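Local structure of staphylococcal nuclease domain-containing protein 1 (Drosophila melanogaster, 2WAC) at residues A[16-21]-A[146-151]. The protein cleaves DNA and RNA as an endonuclease, associates with the RNA-induced silencing complex, and binds peptides carrying symmetrically dimethylated arginines through its Tudor domain. Sequence-based numbering, arbitrary orientation.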
loop_
_atom_site.group_PDB
_atom_site.type_symbol
_atom_site.label_atom_id
_atom_site.label_comp_id
_atom_site.label_asym_id
_atom_site.label_seq_id
_atom_site.Cartn_x
_atom_site.Cartn_y
_atom_site.Cartn_z
ATOM N N LEU A 16 -7.056 5.104 -1.230
ATOM C CA LEU A 16 -6.782 4.780 0.175
ATOM C C LEU A 16 -6.558 3.292 0.456
ATOM O O LEU A 16 -6.858 2.801 1.545
ATOM C CB LEU A 16 -7.832 5.389 1.120
ATOM C CG LEU A 16 -7.747 6.899 1.374
ATOM C CD1 LEU A 16 -8.932 7.366 2.188
ATOM C CD2 LEU A 16 -6.453 7.284 2.074
ATOM N N THR A 17 -6.045 2.575 -0.539
ATOM C CA THR A 17 -5.395 1.303 -0.267
ATOM C C THR A 17 -3.949 1.643 0.082
ATOM O O THR A 17 -3.468 2.738 -0.230
ATOM C CB THR A 17 -5.481 0.289 -1.445
ATOM O OG1 THR A 17 -4.681 0.735 -2.546
ATOM C CG2 THR A 17 -6.927 0.090 -1.899
ATOM N N PHE A 18 -3.267 0.727 0.759
ATOM C CA PHE A 18 -1.885 0.959 1.158
ATOM C C PHE A 18 -1.103 -0.343 1.165
ATOM O O PHE A 18 -1.678 -1.419 1.330
ATOM C CB PHE A 18 -1.813 1.648 2.534
ATOM C CG PHE A 18 -2.420 0.841 3.653
ATOM C CD1 PHE A 18 -3.775 0.953 3.955
ATOM C CD2 PHE A 18 -1.635 -0.031 4.404
ATOM C CE1 PHE A 18 -4.342 0.204 4.985
ATOM C CE2 PHE A 18 -2.193 -0.787 5.432
ATOM C CZ PHE A 18 -3.549 -0.668 5.725
ATOM N N PHE A 19 0.209 -0.234 0.975
ATOM C CA PHE A 19 1.105 -1.372 1.102
ATOM C C PHE A 19 1.872 -1.271 2.409
ATOM O O PHE A 19 2.346 -0.193 2.781
ATOM C CB PHE A 19 2.084 -1.430 -0.074
ATOM C CG PHE A 19 1.459 -1.861 -1.370
ATOM C CD1 PHE A 19 0.676 -0.981 -2.111
ATOM C CD2 PHE A 19 1.674 -3.144 -1.864
ATOM C CE1 PHE A 19 0.104 -1.376 -3.319
ATOM C CE2 PHE A 19 1.107 -3.547 -3.065
ATOM C CZ PHE A 19 0.319 -2.661 -3.795
ATOM N N ALA A 20 1.994 -2.400 3.099
ATOM C CA ALA A 20 2.713 -2.452 4.363
ATOM C C ALA A 20 3.748 -3.576 4.378
ATOM O O ALA A 20 3.504 -4.661 3.850
ATOM C CB ALA A 20 1.737 -2.611 5.523
ATOM N N GLN A 21 4.902 -3.291 4.978
ATOM C CA GLN A 21 5.927 -4.299 5.240
ATOM C C GLN A 21 5.847 -4.737 6.696
ATOM O O GLN A 21 5.574 -3.923 7.576
ATOM C CB GLN A 21 7.328 -3.735 4.981
ATOM C CG GLN A 21 7.670 -3.460 3.524
ATOM C CD GLN A 21 8.951 -2.645 3.367
ATOM O OE1 GLN A 21 9.461 -2.072 4.332
ATOM N NE2 GLN A 21 9.463 -2.578 2.144
ATOM N N VAL A 146 3.396 1.208 12.592
ATOM C CA VAL A 146 2.022 1.219 13.106
ATOM C C VAL A 146 1.557 -0.212 13.387
ATOM O O VAL A 146 2.200 -1.176 12.955
ATOM C CB VAL A 146 1.026 1.923 12.127
ATOM C CG1 VAL A 146 1.386 3.399 11.934
ATOM C CG2 VAL A 146 0.969 1.207 10.781
ATOM N N GLN A 147 0.448 -0.343 14.110
ATOM C CA GLN A 147 -0.147 -1.649 14.378
ATOM C C GLN A 147 -1.306 -1.911 13.416
ATOM O O GLN A 147 -2.249 -1.121 13.334
ATOM C CB GLN A 147 -0.605 -1.753 15.840
ATOM C CG GLN A 147 0.544 -1.720 16.854
ATOM C CD GLN A 147 0.077 -1.792 18.301
ATOM O OE1 GLN A 147 -0.883 -1.129 18.698
ATOM N NE2 GLN A 147 0.771 -2.592 19.103
ATOM N N LEU A 148 -1.221 -3.023 12.688
ATOM C CA LEU A 148 -2.229 -3.391 11.698
ATOM C C LEU A 148 -3.097 -4.543 12.193
ATOM O O LEU A 148 -2.588 -5.521 12.744
ATOM C CB LEU A 148 -1.555 -3.762 10.366
ATOM C CG LEU A 148 -2.398 -4.250 9.179
ATOM C CD1 LEU A 148 -1.799 -3.781 7.869
ATOM C CD2 LEU A 148 -2.581 -5.773 9.178
ATOM N N ASN A 149 -4.406 -4.415 11.992
ATOM C CA ASN A 149 -5.340 -5.514 12.224
ATOM C C ASN A 149 -6.190 -5.763 10.985
ATOM O O ASN A 149 -6.803 -4.838 10.455
ATOM C CB ASN A 149 -6.242 -5.228 13.430
ATOM C CG ASN A 149 -7.136 -6.409 13.783
ATOM O OD1 ASN A 149 -6.658 -7.527 13.991
ATOM N ND2 ASN A 149 -8.438 -6.163 13.855
ATOM N N VAL A 150 -6.217 -7.012 10.524
ATOM C CA VAL A 150 -7.072 -7.393 9.403
ATOM C C VAL A 150 -8.500 -7.566 9.920
ATOM O O VAL A 150 -8.752 -8.386 10.805
ATOM C CB VAL A 150 -6.572 -8.684 8.697
ATOM C CG1 VAL A 150 -7.544 -9.120 7.600
ATOM C CG2 VAL A 150 -5.179 -8.471 8.112
ATOM N N GLU A 151 -9.422 -6.779 9.370
ATOM C CA GLU A 151 -10.815 -6.770 9.829
ATOM C C GLU A 151 -11.703 -7.720 9.031
ATOM O O GLU A 151 -12.632 -8.318 9.576
ATOM C CB GLU A 151 -11.395 -5.353 9.774
ATOM C CG GLU A 151 -10.607 -4.299 10.559
ATOM C CD GLU A 151 -10.678 -4.479 12.070
ATOM O OE1 GLU A 151 -11.581 -5.188 12.564
ATOM O OE2 GLU A 151 -9.824 -3.900 12.772
#
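E151 OE2 takes two hydrogen bonds, one from N149 ND2 at 2.9 Å and a second with T162 OG1 of the adjacent strand. The N149 bond is moderately straight (156° at the hydrogen) and lies close to the amide plane, yet it reaches the carboxylate from above, 64° out of its plane. Polar residues suit these partly exposed positions, whereas L148, between Q147 and N149, points toward strand 17-22 and is buried.

There the contact is purely apolar, and no hydrogen bond joins the two segments. L148 holds its CG anti to the backbone N, over toward strand 17-22, and a chi2 of 146° sets L148 CD1 at the edge of the F18 ring, near its plane and 3.9 Å from F18 CE2. L148 CD1 also lies 4.4 Å from A20 CB. F18 and A20, two residues apart on an extended strand, both point toward L148: the flat ring reaches in from one strand and the branched leucine from the other, and they meet between them, while small alanine suits a place where leucine supplies the bulk. The CA atoms of A20 and L148 remain 8.9 Å apart, so these strands meet through side chains across an interior.

The contact crosses the inside of the five-stranded barrel of the staphylococcal nuclease-like (OB-fold) domain, built from strands that precede and follow the Tudor barrel in the sequence. L163 of strand 159-164 touches both F18 and L148, V7 of strand 5-12 packs on A20, and L118 and Y116 of strand 113-118 pack against F18 and L148, respectively.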